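Local structure of mannose-6-phosphate isomerase (Bacillus subtilis, 1QWR) at residues E73-V78 with E268-C273; D125-A130 with L178-L183; Y134-R139 with E154-R159; K238-K243 with A262-D267. The protein catalyses the interconversion of D-mannose 6-phosphate and D-fructose 6-phosphate, using one zinc ion per subunit. All blocks are in the same frame, centred on the assembly; numbering follows the deposited sequence. Where two conformers were deposited one is given.

From the N terminus, the chain first enters interaction 1, where the loop after helix 64-70 meets residues 268-273 and so closes a loop of some 190 residues that holds the other three contacts. Within it, interaction 2 joins strands 119-126 and 182-189, and interaction 3, nested inside that smaller loop, pairs strand 131-136 with strand 157-161 beyond the zinc site; the two touch at Cys179 and Arg159. Interaction 4 follows in series, in the C-terminal cupin region, and touches interaction 1 through Gln266 and Leu271. None of the loops cross. Interaction 1 thus ties the catalytic region to the cupin region, while the rest work within one part each.

Interaction 1 (E73-V78 with E268-C273); sequences EVFGGV and ESFLIC
Phe75 drives the edge of its ring into the face of Phe270. This is a T-shaped stack, with centroids 5.2 Å apart and planes at 89°, and the leading atom, Phe75 CD1, sits over the centre of the Phe270 ring. The CB of Phe75 adds a second touch, 3.7 Å from Phe270 CD2, and Val74 CG1 lies over the centre of one face of the Phe75 ring. Phe270 reaches this place because its CG lies between the backbone N and the carbonyl carbon (chi1 58°), which turns the ring toward the loop. Were the Phe270 ring cut back to an alanine, the Phe75 edge would probably lose its aromatic face and a gap would open beside Val78 CG2. The contact joins two cupin-family regions: the type I' turn Phe75-Val78 follows helix 64-70, whose Trp68 meets the Phe75 ring, and Phe270 leads into strand 271-276. Toward solvent the packing thins out. Val78 CG1 lies 3.3 Å from Ser269 OG, a plain van der Waals touch, and the polar link there is made by water, which donates to Gly76 O at 3.0 Å and hydrogen-bonds Ser269 OG. Gly76 passes close to Ser269 O, where a side chain would be tight.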
# COMPACT_ATOMS: atom_id res chain seq x y z
N GLU A 73 23.22 -1.65 -3.65
CA GLU A 73 23.86 -0.64 -2.79
C GLU A 73 22.86 0.48 -2.50
O GLU A 73 22.88 1.08 -1.42
CB GLU A 73 25.09 -0.06 -3.50
CG GLU A 73 26.40 -0.26 -2.78
CD GLU A 73 27.59 0.32 -3.54
OE1 GLU A 73 27.55 1.52 -3.86
OE2 GLU A 73 28.55 -0.42 -3.82
N VAL A 74 22.00 0.75 -3.47
CA VAL A 74 20.97 1.78 -3.34
C VAL A 74 20.07 1.50 -2.14
O VAL A 74 19.59 2.43 -1.47
CB VAL A 74 20.11 1.81 -4.63
CG1 VAL A 74 18.77 2.46 -4.38
CG2 VAL A 74 20.88 2.55 -5.72
N PHE A 75 19.86 0.22 -1.89
CA PHE A 75 19.02 -0.29 -0.82
C PHE A 75 19.81 -0.76 0.40
O PHE A 75 19.33 -1.59 1.18
CB PHE A 75 18.17 -1.43 -1.37
CG PHE A 75 17.42 -1.05 -2.59
CD1 PHE A 75 16.23 -0.35 -2.49
CD2 PHE A 75 17.94 -1.32 -3.86
CE1 PHE A 75 15.55 0.09 -3.66
CE2 PHE A 75 17.28 -0.90 -5.00
CZ PHE A 75 16.09 -0.19 -4.91
N GLY A 76 21.04 -0.26 0.55
CA GLY A 76 21.85 -0.63 1.71
C GLY A 76 22.30 -2.07 1.77
O GLY A 76 22.64 -2.59 2.83
N GLY A 77 22.32 -2.72 0.61
CA GLY A 77 22.76 -4.10 0.53
C GLY A 77 21.90 -5.11 1.27
O GLY A 77 22.38 -6.18 1.60
N VAL A 78 20.64 -4.80 1.52
CA VAL A 78 19.78 -5.75 2.23
C VAL A 78 19.52 -7.01 1.43
O VAL A 78 19.53 -7.00 0.20
CB VAL A 78 18.46 -5.11 2.64
CG1 VAL A 78 18.71 -4.07 3.73
CG2 VAL A 78 17.81 -4.47 1.45
N GLU A 268 18.01 4.62 7.63
CA GLU A 268 17.56 3.25 7.38
C GLU A 268 18.25 2.71 6.13
O GLU A 268 19.05 3.40 5.50
CB GLU A 268 16.04 3.20 7.18
CG GLU A 268 15.20 3.73 8.35
CD GLU A 268 15.43 2.97 9.66
OE1 GLU A 268 15.64 1.74 9.61
OE2 GLU A 268 15.39 3.61 10.74
N SER A 269 17.93 1.48 5.76
CA SER A 269 18.52 0.90 4.55
C SER A 269 18.08 1.70 3.32
O SER A 269 18.81 1.82 2.35
CB SER A 269 18.10 -0.56 4.42
OG SER A 269 18.74 -1.30 5.44
N PHE A 270 16.84 2.19 3.36
CA PHE A 270 16.28 3.06 2.32
C PHE A 270 14.90 3.46 2.80
O PHE A 270 14.31 2.78 3.65
CB PHE A 270 16.19 2.35 0.96
CG PHE A 270 15.37 1.10 0.97
CD1 PHE A 270 14.00 1.13 0.67
CD2 PHE A 270 15.97 -0.12 1.27
CE1 PHE A 270 13.25 -0.05 0.65
CE2 PHE A 270 15.23 -1.30 1.26
CZ PHE A 270 13.87 -1.27 0.95
N LEU A 271 14.38 4.58 2.30
CA LEU A 271 13.04 5.03 2.70
C LEU A 271 12.16 5.13 1.48
O LEU A 271 12.59 5.68 0.46
CB LEU A 271 13.10 6.41 3.37
CG LEU A 271 13.82 6.52 4.71
CD1 LEU A 271 13.69 7.97 5.23
CD2 LEU A 271 13.22 5.53 5.72
N ILE A 272 10.95 4.60 1.58
CA ILE A 272 9.95 4.65 0.52
C ILE A 272 9.05 5.83 0.90
O ILE A 272 8.46 5.82 1.99
CB ILE A 272 9.10 3.38 0.49
CG1 ILE A 272 9.98 2.20 0.09
CG2 ILE A 272 7.88 3.58 -0.45
CD1 ILE A 272 9.30 0.82 0.29
N CYS A 273 8.89 6.80 -0.01
CA CYS A 273 8.13 8.02 0.27
C CYS A 273 7.06 8.37 -0.76
O CYS A 273 7.32 8.30 -1.97
CB CYS A 273 9.10 9.22 0.35
SG CYS A 273 10.55 8.95 1.43
O HOH W 1 21.53 -1.43 5.31

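Interaction 2 (D125-A130 with L178-L183); sequences DCKENA and LCKGAL
A G1 beta bulge at Gly181 and Ala182, both facing Val92 on the neighbouring strand, marks the start of strand 182-189, where it pairs antiparallel with the end of strand 119-126. Asp125 and Leu183 form the hydrogen-bonded pair: Leu183 N gives a short bond of 2.8 Å to Asp125 O, while Asp125 N reaches Leu183 O at 3.3 Å. Next comes the non-hydrogen-bonded pair Cys126 and Ala182, with CB atoms 4.3 Å apart. Lys127 N then bonds Gly181 O at 2.9 Å, just as its chain enters the type I turn to Ala130. Gly181 has positive phi, and a CB there would collide with Lys127 CG. A chi1 of 63° sends the Lys127 side chain across toward the glycine, and from CG onward it runs extended, carrying Lys127 CE to 3.2 Å from Lys180 O. In one of the two modelled conformers of Lys180, Lys127 NZ also ends beside the aliphatic part of that side chain. With a serine in place of Lys127, the methylene cover over Gly181 and the contact with Lys180 O would probably be lost. At the Leu183 end of the pairing, Asp125 accepts from Cys126 N through OD1, above the carboxylate plane, and pairs with Arg28 through OD2. Strand 182-189 lies between strands 119-126 and 85-92, while the turn after Cys126 leads into strand 131-136 of the adjoining three-stranded sheet.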
# COMPACT_ATOMS: atom_id res chain seq x y z
N ASP A 125 -8.52 9.90 2.67
CA ASP A 125 -9.81 10.59 2.71
C ASP A 125 -10.90 9.54 2.51
O ASP A 125 -10.64 8.43 2.03
CB ASP A 125 -9.88 11.63 1.58
CG ASP A 125 -10.97 12.68 1.80
OD1 ASP A 125 -11.68 12.63 2.82
OD2 ASP A 125 -11.12 13.56 0.93
N CYS A 126 -12.12 9.88 2.87
CA CYS A 126 -13.22 8.95 2.73
C CYS A 126 -14.51 9.69 3.01
O CYS A 126 -14.49 10.76 3.62
CB CYS A 126 -13.08 7.76 3.70
SG CYS A 126 -13.23 8.10 5.48
N LYS A 127 -15.62 9.12 2.56
CA LYS A 127 -16.91 9.74 2.78
C LYS A 127 -17.32 9.58 4.23
O LYS A 127 -16.82 8.68 4.94
CB LYS A 127 -17.98 9.13 1.87
CG LYS A 127 -18.23 7.65 2.10
CD LYS A 127 -19.40 7.16 1.25
CE LYS A 127 -19.58 5.66 1.35
NZ LYS A 127 -20.79 5.21 0.59
N GLU A 128 -18.22 10.45 4.67
CA GLU A 128 -18.70 10.44 6.04
C GLU A 128 -19.11 9.08 6.61
O GLU A 128 -18.75 8.75 7.74
CB GLU A 128 -19.87 11.44 6.18
CG GLU A 128 -20.57 11.43 7.55
CD GLU A 128 -21.63 10.34 7.69
OE1 GLU A 128 -22.62 10.37 6.92
OE2 GLU A 128 -21.48 9.46 8.57
N ASN A 129 -19.85 8.28 5.85
CA ASN A 129 -20.29 6.98 6.39
C ASN A 129 -19.47 5.79 5.88
O ASN A 129 -19.98 4.66 5.83
CB ASN A 129 -21.76 6.74 6.06
CG ASN A 129 -22.02 6.69 4.57
OD1 ASN A 129 -21.11 6.45 3.78
ND2 ASN A 129 -23.27 6.91 4.18
N ALA A 130 -18.22 6.04 5.52
CA ALA A 130 -17.35 4.98 5.01
C ALA A 130 -17.04 3.88 6.03
O ALA A 130 -16.97 4.13 7.24
CB ALA A 130 -16.03 5.59 4.48
N LEU A 178 -11.93 -3.30 1.39
CA LEU A 178 -12.10 -1.87 1.52
C LEU A 178 -13.48 -1.64 0.90
O LEU A 178 -13.87 -2.34 -0.04
CB LEU A 178 -11.03 -1.12 0.71
CG LEU A 178 -9.63 -1.06 1.31
CD1 LEU A 178 -8.66 -0.47 0.29
CD2 LEU A 178 -9.66 -0.21 2.59
N CYS A 179 -14.23 -0.67 1.42
CA CYS A 179 -15.56 -0.40 0.89
C CYS A 179 -15.67 0.97 0.21
O CYS A 179 -14.81 1.84 0.39
CB CYS A 179 -16.60 -0.56 2.00
SG CYS A 179 -16.63 -2.28 2.66
N LYS A 180 -16.71 1.13 -0.60
CA LYS A 180 -16.92 2.35 -1.37
C LYS A 180 -16.71 3.67 -0.63
O LYS A 180 -17.05 3.80 0.54
CB LYS A 180 -18.32 2.35 -1.99
CG LYS A 180 -19.44 2.54 -0.99
CD LYS A 180 -20.80 2.54 -1.69
CE LYS A 180 -20.86 3.60 -2.78
NZ LYS A 180 -22.14 3.55 -3.54
N GLY A 181 -16.15 4.63 -1.36
CA GLY A 181 -15.88 5.96 -0.83
C GLY A 181 -14.64 6.18 0.00
O GLY A 181 -14.70 6.84 1.03
N ALA A 182 -13.51 5.65 -0.45
CA ALA A 182 -12.27 5.78 0.31
C ALA A 182 -11.10 5.99 -0.63
O ALA A 182 -11.10 5.45 -1.73
CB ALA A 182 -12.03 4.50 1.14
N LEU A 183 -10.13 6.78 -0.19
CA LEU A 183 -8.91 7.06 -0.94
C LEU A 183 -7.82 6.58 -0.00
O LEU A 183 -7.62 7.16 1.07
CB LEU A 183 -8.78 8.56 -1.18
CG LEU A 183 -7.48 8.96 -1.87
CD1 LEU A 183 -7.44 8.38 -3.28
CD2 LEU A 183 -7.44 10.48 -1.94

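Interaction 3 (Y134-R139 with E154-R159); sequences YGHTAR and EGLLRR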
# COMPACT_ATOMS: atom_id res chain seq x y z
N TYR A 134 -13.40 -6.03 8.08
CA TYR A 134 -12.17 -6.49 8.72
C TYR A 134 -12.48 -7.58 9.75
O TYR A 134 -12.98 -7.27 10.85
CB TYR A 134 -11.49 -5.31 9.43
CG TYR A 134 -10.11 -5.60 9.99
CD1 TYR A 134 -8.96 -5.19 9.30
CD2 TYR A 134 -9.95 -6.23 11.22
CE1 TYR A 134 -7.70 -5.41 9.84
CE2 TYR A 134 -8.68 -6.45 11.77
CZ TYR A 134 -7.56 -6.03 11.07
OH TYR A 134 -6.32 -6.22 11.61
N GLY A 135 -12.16 -8.82 9.41
CA GLY A 135 -12.40 -9.92 10.33
C GLY A 135 -13.76 -10.56 10.12
O GLY A 135 -14.55 -10.10 9.29
N HIS A 136 -14.04 -11.60 10.91
CA HIS A 136 -15.31 -12.32 10.79
C HIS A 136 -15.68 -12.98 12.12
O HIS A 136 -14.91 -12.97 13.07
CB HIS A 136 -15.19 -13.39 9.72
CG HIS A 136 -14.22 -14.47 10.07
ND1 HIS A 136 -12.88 -14.38 9.79
CD2 HIS A 136 -14.39 -15.62 10.77
CE1 HIS A 136 -12.26 -15.43 10.30
NE2 HIS A 136 -13.16 -16.19 10.90
N THR A 137 -16.86 -13.58 12.16
CA THR A 137 -17.34 -14.20 13.39
C THR A 137 -17.26 -15.73 13.46
O THR A 137 -17.59 -16.32 14.50
CB THR A 137 -18.82 -13.84 13.64
OG1 THR A 137 -19.59 -14.27 12.51
CG2 THR A 137 -18.97 -12.34 13.83
N ALA A 138 -16.84 -16.37 12.37
CA ALA A 138 -16.76 -17.83 12.35
C ALA A 138 -15.78 -18.37 13.37
O ALA A 138 -14.67 -17.86 13.52
CB ALA A 138 -16.39 -18.31 10.96
N ARG A 139 -16.20 -19.41 14.08
CA ARG A 139 -15.38 -20.01 15.13
C ARG A 139 -14.59 -21.22 14.66
O ARG A 139 -13.68 -21.70 15.36
CB ARG A 139 -16.29 -20.40 16.30
CG ARG A 139 -17.04 -19.21 16.92
CD ARG A 139 -18.07 -19.67 17.96
NE ARG A 139 -19.20 -20.35 17.34
CZ ARG A 139 -20.14 -21.01 18.02
NH1 ARG A 139 -20.09 -21.07 19.34
NH2 ARG A 139 -21.15 -21.59 17.37
N GLU A 154 -23.95 -10.80 6.45
CA GLU A 154 -24.37 -9.97 7.57
C GLU A 154 -23.95 -10.52 8.92
O GLU A 154 -23.51 -9.78 9.79
CB GLU A 154 -25.89 -9.79 7.55
CG GLU A 154 -26.36 -8.64 8.40
CD GLU A 154 -25.56 -7.37 8.14
OE1 GLU A 154 -25.35 -7.05 6.94
OE2 GLU A 154 -25.15 -6.69 9.10
N GLY A 155 -24.09 -11.83 9.09
CA GLY A 155 -23.72 -12.43 10.36
C GLY A 155 -22.24 -12.76 10.44
O GLY A 155 -21.66 -12.78 11.52
N LEU A 156 -21.63 -13.00 9.28
CA LEU A 156 -20.22 -13.37 9.21
C LEU A 156 -19.21 -12.24 9.31
O LEU A 156 -18.31 -12.27 10.15
CB LEU A 156 -19.94 -14.13 7.92
CG LEU A 156 -18.46 -14.51 7.73
CD1 LEU A 156 -18.01 -15.46 8.84
CD2 LEU A 156 -18.27 -15.14 6.35
N LEU A 157 -19.34 -11.25 8.43
CA LEU A 157 -18.40 -10.14 8.38
C LEU A 157 -18.44 -9.17 9.54
O LEU A 157 -19.49 -8.93 10.13
CB LEU A 157 -18.60 -9.35 7.09
CG LEU A 157 -18.64 -10.12 5.77
CD1 LEU A 157 -18.85 -9.13 4.64
CD2 LEU A 157 -17.35 -10.92 5.57
N ARG A 158 -17.27 -8.63 9.88
CA ARG A 158 -17.17 -7.64 10.93
C ARG A 158 -16.83 -6.35 10.19
O ARG A 158 -16.03 -6.34 9.25
CB ARG A 158 -16.06 -8.01 11.93
CG ARG A 158 -16.38 -9.23 12.78
CD ARG A 158 -15.18 -9.68 13.61
NE ARG A 158 -14.73 -8.69 14.58
CZ ARG A 158 -15.35 -8.41 15.73
NH1 ARG A 158 -16.47 -9.05 16.05
NH2 ARG A 158 -14.84 -7.50 16.55
N ARG A 159 -17.46 -5.26 10.60
CA ARG A 159 -17.25 -3.99 9.93
C ARG A 159 -16.74 -2.92 10.89
O ARG A 159 -17.06 -2.94 12.07
CB ARG A 159 -18.54 -3.54 9.26
CG ARG A 159 -19.00 -4.47 8.14
CD ARG A 159 -20.40 -4.12 7.65
NE ARG A 159 -20.72 -4.78 6.38
CZ ARG A 159 -20.44 -4.27 5.18
NH1 ARG A 159 -19.82 -3.10 5.06
NH2 ARG A 159 -20.78 -4.94 4.08
O HOH W 2 -13.04 -6.36 13.74
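Tyr134 N opens the pairing with a bond of 2.9 Å to Arg158 O, while its ring leads off to the zinc side of the sheet, where the hydroxyl bonds Tyr169 O and the side chain comes within about 5 Å of that of the zinc ligand His176. A water accepts from Arg158 NE and lies within hydrogen-bonding distance of Tyr134 O. At Gly135 the carbonyl O takes Arg158 N at 3.1 Å; a CB on this glycine would be tight against Arg158 CD. His136 forms a non-hydrogen-bonded pair with Leu157. Its side chain lies alongside that of Leu156 and points the same way, with Leu156 CD1 3.6 Å from His136 CB. Thr137 grips the helix end twice: its N bonds Leu156 O at 2.8 Å, and its OG1, turned back over the helix end (chi1 58°), donates to Gly155 O at 2.7 Å. Ala138 finishes the row, its CB 3.9 Å from Leu156 CD1, next to Leu144 of helix 141-149. Backbone carbonyls of the last turn of helix 153-156 are thus satisfied by Thr137, and strand 157-161 starts directly in antiparallel register. The bent Arg158 chain packs along His136, its CD 3.3 Å from His136 O, so apolar methylenes cover the backbone while the charged end reaches water; the price is His136 N, buried beside those methylenes without a partner.

Interaction 4 (K238-K243 with A262-D267); sequences KGITIK and AEMAQD. With SO4 (sulfate ion), chain D.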
# COMPACT_ATOMS: atom_id res chain seq x y z
N LYS A 238 11.35 20.60 15.00
CA LYS A 238 11.17 21.80 14.19
C LYS A 238 10.66 21.44 12.80
O LYS A 238 11.21 20.55 12.15
CB LYS A 238 12.48 22.56 14.04
CG LYS A 238 12.31 23.85 13.26
CD LYS A 238 13.64 24.56 13.03
CE LYS A 238 14.45 23.84 11.99
NZ LYS A 238 15.56 24.70 11.51
N GLY A 239 9.60 22.12 12.38
CA GLY A 239 9.02 21.91 11.07
C GLY A 239 8.32 20.59 10.77
O GLY A 239 7.77 20.43 9.68
N ILE A 240 8.27 19.66 11.72
CA ILE A 240 7.64 18.36 11.42
C ILE A 240 7.07 17.56 12.58
O ILE A 240 7.61 17.56 13.69
CB ILE A 240 8.65 17.45 10.65
CG1 ILE A 240 8.01 16.12 10.24
CG2 ILE A 240 9.91 17.22 11.51
CD1 ILE A 240 8.96 15.23 9.35
N THR A 241 5.93 16.91 12.33
CA THR A 241 5.34 16.01 13.32
C THR A 241 5.39 14.63 12.65
O THR A 241 4.96 14.50 11.51
CB THR A 241 3.89 16.39 13.62
OG1 THR A 241 3.89 17.57 14.44
CG2 THR A 241 3.19 15.27 14.36
N ILE A 242 5.92 13.63 13.34
CA ILE A 242 6.03 12.29 12.77
C ILE A 242 5.15 11.32 13.54
O ILE A 242 5.29 11.20 14.76
CB ILE A 242 7.48 11.75 12.83
CG1 ILE A 242 8.39 12.70 12.06
CG2 ILE A 242 7.55 10.32 12.25
CD1 ILE A 242 9.87 12.40 12.18
N LYS A 243 4.23 10.67 12.84
CA LYS A 243 3.40 9.66 13.50
C LYS A 243 3.94 8.33 13.03
O LYS A 243 4.18 8.14 11.82
CB LYS A 243 1.94 9.79 13.09
CG LYS A 243 1.00 8.84 13.83
CD LYS A 243 -0.41 9.40 13.72
CE LYS A 243 -1.45 8.60 14.51
NZ LYS A 243 -2.77 9.35 14.42
N ALA A 262 11.93 21.33 7.87
CA ALA A 262 12.29 20.22 8.74
C ALA A 262 13.67 19.69 8.37
O ALA A 262 14.04 19.66 7.19
CB ALA A 262 11.23 19.09 8.63
N GLU A 263 14.44 19.30 9.38
CA GLU A 263 15.77 18.74 9.16
C GLU A 263 15.66 17.23 9.31
O GLU A 263 15.16 16.74 10.33
CB GLU A 263 16.77 19.30 10.18
CG GLU A 263 17.16 20.73 9.91
CD GLU A 263 17.80 21.38 11.11
OE1 GLU A 263 18.90 20.93 11.51
OE2 GLU A 263 17.20 22.32 11.67
N MSE A 264 16.12 16.51 8.29
CA MSE A 264 16.02 15.06 8.28
C MSE A 264 17.33 14.35 8.07
O MSE A 264 18.31 14.92 7.61
CB MSE A 264 15.09 14.62 7.15
CG MSE A 264 14.05 15.64 6.72
SE MSE A 264 12.57 15.70 7.91
CE MSE A 264 11.64 14.10 7.35
N ALA A 265 17.30 13.06 8.38
CA ALA A 265 18.44 12.16 8.21
C ALA A 265 17.80 10.90 7.65
O ALA A 265 16.62 10.63 7.91
CB ALA A 265 19.07 11.87 9.54
N GLN A 266 18.56 10.15 6.86
CA GLN A 266 18.08 8.91 6.28
C GLN A 266 18.96 7.86 6.94
O GLN A 266 20.06 7.59 6.47
CB GLN A 266 18.31 8.90 4.77
CG GLN A 266 17.42 7.93 4.00
CD GLN A 266 17.50 6.52 4.55
OE1 GLN A 266 16.89 6.20 5.57
NE2 GLN A 266 18.26 5.69 3.88
N ASP A 267 18.50 7.30 8.05
CA ASP A 267 19.35 6.32 8.73
C ASP A 267 18.92 4.88 8.56
O ASP A 267 19.41 4.01 9.27
CB ASP A 267 19.44 6.64 10.23
CG ASP A 267 20.11 7.97 10.51
OD1 ASP A 267 21.24 8.21 10.01
OD2 ASP A 267 19.50 8.79 11.23
S SO4 D . 13.83 11.75 9.84
O1 SO4 D . 13.93 10.28 9.94
O2 SO4 D . 12.59 12.20 10.53
O3 SO4 D . 15.01 12.40 10.44
O4 SO4 D . 13.76 12.11 8.41
O HOH W 3 13.77 19.58 12.07
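Lys238 NZ and Glu263 OE2 make the salt bridge at the exposed end of the contact, 2.9 Å long, with the ammonium meeting the oxygen nearly along its C-O axis. Behind it a water accepts from Glu263 N and donates to Lys238 O at 2.7 Å, so the two backbones are bridged as well as the side chains. Further in, the contact turns apolar. The CB of Ala262 lies 3.7 Å from Ile240 CB and equally near CG2, and Ile240 CD1 reaches the methyl CE of selenomethionine Met264 at 3.5 Å. The isoleucine points there because CG1 is anti to the backbone N (chi1 -177°) and the branch runs on extended, while the Met264 chain doubles back through bends at chi2 and chi3 to come across it. Gly239 lets the chain pass at positive phi; a CB on it would run into Ala262 N. Beside Met264 sits a sulfate ion, probably from the crystallisation liquor, which takes a hydrogen bond from Ala265 N to O3 (3.2 Å) and another from Arg237. In the next shell, Trp256 of strand 252-259 packs on Ile240, Ile242 and Met264 alike, and Phe306 also backs Met264. Arg237 serves a second purpose, donating to Glu263 O. Strands 240-247 and 261-264 are not paired with each other: one bonds to strands 233-237 and 252-259, the other to strand 306-309. Apolar side chains meeting between strands that share no backbone pairing fit the core of the cupin fold, a jelly-roll beta barrel, to which both segments belong.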